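Local coordinates for protein amidohydrolase (Staphylococcus aureus, PDB 3NUR) that probably hydrolyses carbon-nitrogen bonds other than peptide bonds, as a metal-dependent TIM-barrel enzyme of the amidohydrolase family, at residues K23-E28 with I89-Y94. Residues are numbered along the deposited sequence; the frame is centred on the assembly and turned at random.
Sequences KSITFE and IQVLSY. With CA (calcium ion), chain B.
Ile25 and Ile89 lie side by side on one face of a parallel strand pair, their CG2 methyls 4.1 Å apart. In both, chi1 near -60° puts CG1 beside the backbone N and leaves CG2 anti to it, which turns the two branches the same way. Ile25 CG2 also meets Val91 CG2 at 3.9 Å. Val91 CG2 sits over one face of the Phe27 ring, 4.2 Å from its centroid and 17° off the normal, a CH-pi contact displaced toward the rim. On the reverse face Thr26 OG1 approaches Gln90 CG at 3.5 Å. Three backbone bonds set the register: Ile89 N to Ser24 O, Thr26 N to Ile89 O, and Val91 N to Thr26 O, the last 2.8 Å long and nearly straight at its acceptor (174°). Beyond Thr26 the chain turns a corner, and past the last of these bonds a water lies between the backbones, within hydrogen-bonding distance of Phe27 O, Val91 O and Ser93 OG, though it has more acceptors in reach than protons. Glu28 follows, extended, with OE1 2.1 Å from the calcium ion that His30, His192 and Asp316 also bind; OE2 is hydrogen-bonded to Ser291 OG. This pairing of neighbouring barrel strands thus carries a metal ligand at its C-terminal end, consistent with an amidohydrolase active site, the bond at OE2 probably fixing the carboxylate so that OE1 faces the metal.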
ATOM      1  N   LYS A  23     -19.090  -7.680   7.405  1.00 21.92           N
ATOM      2  CA  LYS A  23     -17.804  -7.231   7.934  1.00 20.99           C
ATOM      3  C   LYS A  23     -16.703  -7.167   6.886  1.00 22.04           C
ATOM      4  O   LYS A  23     -16.737  -7.898   5.896  1.00 21.45           O
ATOM      5  CB  LYS A  23     -17.361  -8.044   9.157  1.00 24.47           C
ATOM      6  CG  LYS A  23     -18.332  -8.006  10.331  1.00 45.34           C
ATOM      7  CD  LYS A  23     -18.305  -6.683  11.103  1.00 58.26           C
ATOM      8  CE  LYS A  23     -19.434  -6.612  12.099  1.00 71.11           C
ATOM      9  NZ  LYS A  23     -19.354  -7.695  13.114  1.00 83.60           N
ATOM     10  N   SER A  24     -15.743  -6.259   7.099  1.00 14.63           N
ATOM     11  CA  SER A  24     -14.676  -6.054   6.137  1.00 12.00           C
ATOM     12  C   SER A  24     -13.297  -6.250   6.699  1.00 13.69           C
ATOM     13  O   SER A  24     -13.098  -6.210   7.923  1.00 13.37           O
ATOM     14  CB  SER A  24     -14.778  -4.651   5.535  1.00 14.61           C
ATOM     15  OG  SER A  24     -14.534  -3.646   6.511  1.00 13.61           O
ATOM     16  N   ILE A  25     -12.343  -6.453   5.789  1.00  8.36           N
ATOM     17  CA  ILE A  25     -10.901  -6.475   6.062  1.00  9.08           C
ATOM     18  C   ILE A  25     -10.420  -5.182   5.357  1.00 12.59           C
ATOM     19  O   ILE A  25     -10.678  -5.013   4.159  1.00 11.34           O
ATOM     20  CB  ILE A  25     -10.170  -7.728   5.514  1.00 12.26           C
ATOM     21  CG1 ILE A  25     -10.721  -9.042   6.126  1.00 12.19           C
ATOM     22  CG2 ILE A  25      -8.644  -7.617   5.771  1.00 13.57           C
ATOM     23  CD1 ILE A  25     -10.268 -10.351   5.341  1.00 19.23           C
ATOM     24  N   THR A  26      -9.758  -4.269   6.085  1.00  8.20           N
ATOM     25  CA  THR A  26      -9.287  -3.000   5.500  1.00  8.11           C
ATOM     26  C   THR A  26      -7.745  -3.039   5.377  1.00 11.78           C
ATOM     27  O   THR A  26      -7.047  -3.461   6.318  1.00 11.41           O
ATOM     28  CB  THR A  26      -9.887  -1.778   6.195  1.00 15.06           C
ATOM     29  OG1 THR A  26      -9.625  -1.867   7.586  1.00 13.69           O
ATOM     30  CG2 THR A  26     -11.412  -1.617   5.958  1.00 11.43           C
ATOM     31  N   PHE A  27      -7.226  -2.625   4.212  1.00  8.20           N
ATOM     32  CA  PHE A  27      -5.817  -2.821   3.866  1.00  8.25           C
ATOM     33  C   PHE A  27      -4.816  -1.672   3.999  1.00 12.10           C
ATOM     34  O   PHE A  27      -3.605  -1.913   3.885  1.00 12.16           O
ATOM     35  CB  PHE A  27      -5.731  -3.468   2.483  1.00  9.37           C
ATOM     36  CG  PHE A  27      -5.985  -4.954   2.492  1.00  9.03           C
ATOM     37  CD1 PHE A  27      -4.922  -5.854   2.484  1.00 10.15           C
ATOM     38  CD2 PHE A  27      -7.286  -5.455   2.488  1.00  9.71           C
ATOM     39  CE1 PHE A  27      -5.152  -7.235   2.498  1.00  8.99           C
ATOM     40  CE2 PHE A  27      -7.517  -6.837   2.470  1.00 10.40           C
ATOM     41  CZ  PHE A  27      -6.448  -7.714   2.471  1.00  7.90           C
ATOM     42  N   GLU A  28      -5.294  -0.430   4.177  1.00  8.96           N
ATOM     43  CA  GLU A  28      -4.366   0.703   4.270  1.00  8.42           C
ATOM     44  C   GLU A  28      -4.702   1.458   5.525  1.00 12.64           C
ATOM     45  O   GLU A  28      -5.397   2.459   5.475  1.00 12.63           O
ATOM     46  CB  GLU A  28      -4.452   1.593   3.004  1.00  9.86           C
ATOM     47  CG  GLU A  28      -3.246   2.516   2.855  1.00 12.73           C
ATOM     48  CD  GLU A  28      -3.430   3.560   1.771  1.00 17.83           C
ATOM     49  OE1 GLU A  28      -3.378   4.766   2.100  1.00 13.92           O
ATOM     50  OE2 GLU A  28      -3.675   3.177   0.601  1.00 11.26           O
ATOM     51  N   ILE A  89     -11.271  -6.532  10.518  1.00 10.53           N
ATOM     52  CA  ILE A  89      -9.814  -6.487  10.597  1.00 10.11           C
ATOM     53  C   ILE A  89      -9.220  -5.260   9.945  1.00 14.60           C
ATOM     54  O   ILE A  89      -9.592  -4.914   8.815  1.00 13.85           O
ATOM     55  CB  ILE A  89      -9.212  -7.775   9.942  1.00 13.43           C
ATOM     56  CG1 ILE A  89      -9.647  -9.067  10.675  1.00 13.94           C
ATOM     57  CG2 ILE A  89      -7.684  -7.694   9.746  1.00 14.69           C
ATOM     58  CD1 ILE A  89      -9.325 -10.326   9.935  1.00 18.41           C
ATOM     59  N   GLN A  90      -8.214  -4.660  10.624  1.00 10.88           N
ATOM     60  CA  GLN A  90      -7.387  -3.649  10.012  1.00  9.66           C
ATOM     61  C   GLN A  90      -6.031  -4.330   9.785  1.00 11.33           C
ATOM     62  O   GLN A  90      -5.498  -4.980  10.700  1.00 10.17           O
ATOM     63  CB  GLN A  90      -7.189  -2.406  10.898  1.00 10.47           C
ATOM     64  CG  GLN A  90      -8.322  -1.413  10.789  1.00 15.00           C
ATOM     65  CD  GLN A  90      -8.009  -0.085  11.460  1.00 19.37           C
ATOM     66  OE1 GLN A  90      -8.741   0.912  11.313  1.00 16.33           O
ATOM     67  NE2 GLN A  90      -6.891  -0.009  12.159  1.00  9.56           N
ATOM     68  N   VAL A  91      -5.486  -4.172   8.585  1.00  8.28           N
ATOM     69  CA  VAL A  91      -4.132  -4.642   8.237  1.00  8.97           C
ATOM     70  C   VAL A  91      -3.278  -3.402   8.532  1.00 12.87           C
ATOM     71  O   VAL A  91      -3.464  -2.344   7.904  1.00 12.28           O
ATOM     72  CB  VAL A  91      -3.991  -5.146   6.774  1.00 13.33           C
ATOM     73  CG1 VAL A  91      -2.581  -5.651   6.525  1.00 13.91           C
ATOM     74  CG2 VAL A  91      -5.009  -6.243   6.452  1.00 11.85           C
ATOM     75  N   LEU A  92      -2.428  -3.487   9.571  1.00  8.93           N
ATOM     76  CA  LEU A  92      -1.705  -2.319  10.063  1.00  9.21           C
ATOM     77  C   LEU A  92      -0.310  -2.115   9.448  1.00 12.09           C
ATOM     78  O   LEU A  92       0.463  -3.069   9.329  1.00 12.70           O
ATOM     79  CB  LEU A  92      -1.609  -2.365  11.613  1.00  8.72           C
ATOM     80  CG  LEU A  92      -2.920  -2.257  12.417  1.00 12.36           C
ATOM     81  CD1 LEU A  92      -2.655  -2.378  13.928  1.00 11.57           C
ATOM     82  CD2 LEU A  92      -3.609  -0.949  12.158  1.00 13.82           C
ATOM     83  N   SER A  93      -0.010  -0.855   9.068  1.00  9.10           N
ATOM     84  CA  SER A  93       1.271  -0.441   8.483  1.00  9.07           C
ATOM     85  C   SER A  93       1.726   0.889   9.074  1.00 10.62           C
ATOM     86  O   SER A  93       0.880   1.654   9.506  1.00 10.26           O
ATOM     87  CB  SER A  93       1.119  -0.276   6.983  1.00 12.25           C
ATOM     88  OG  SER A  93       0.116   0.686   6.689  1.00 17.57           O
ATOM     89  N   TYR A  94       3.048   1.176   9.097  1.00  8.80           N
ATOM     90  CA  TYR A  94       3.546   2.440   9.639  1.00  8.64           C
ATOM     91  C   TYR A  94       3.072   3.628   8.792  1.00 14.05           C
ATOM     92  O   TYR A  94       3.064   3.540   7.563  1.00 16.42           O
ATOM     93  CB  TYR A  94       5.079   2.437   9.780  1.00  9.73           C
ATOM     94  CG  TYR A  94       5.543   3.291  10.937  1.00 10.24           C
ATOM     95  CD1 TYR A  94       5.848   2.723  12.172  1.00 12.08           C
ATOM     96  CD2 TYR A  94       5.653   4.678  10.807  1.00 10.08           C
ATOM     97  CE1 TYR A  94       6.226   3.517  13.261  1.00 11.24           C
ATOM     98  CE2 TYR A  94       6.054   5.476  11.877  1.00  9.32           C
ATOM     99  CZ  TYR A  94       6.326   4.891  13.107  1.00 12.90           C
ATOM    100  OH  TYR A  94       6.722   5.679  14.157  1.00 15.04           O
TER
HETATM  101 CA    CA B 358      -2.287   5.941   3.533  1.00  6.43          CA
HETATM  102  O   HOH W   1      -1.979  -1.091   6.073  1.00 11.68           O
HETATM  103  O   HOH W   2      -2.850   7.499   2.113  1.00 15.38           O
HETATM  104  O   HOH W   3      -1.140   7.649   4.462  1.00 19.12           O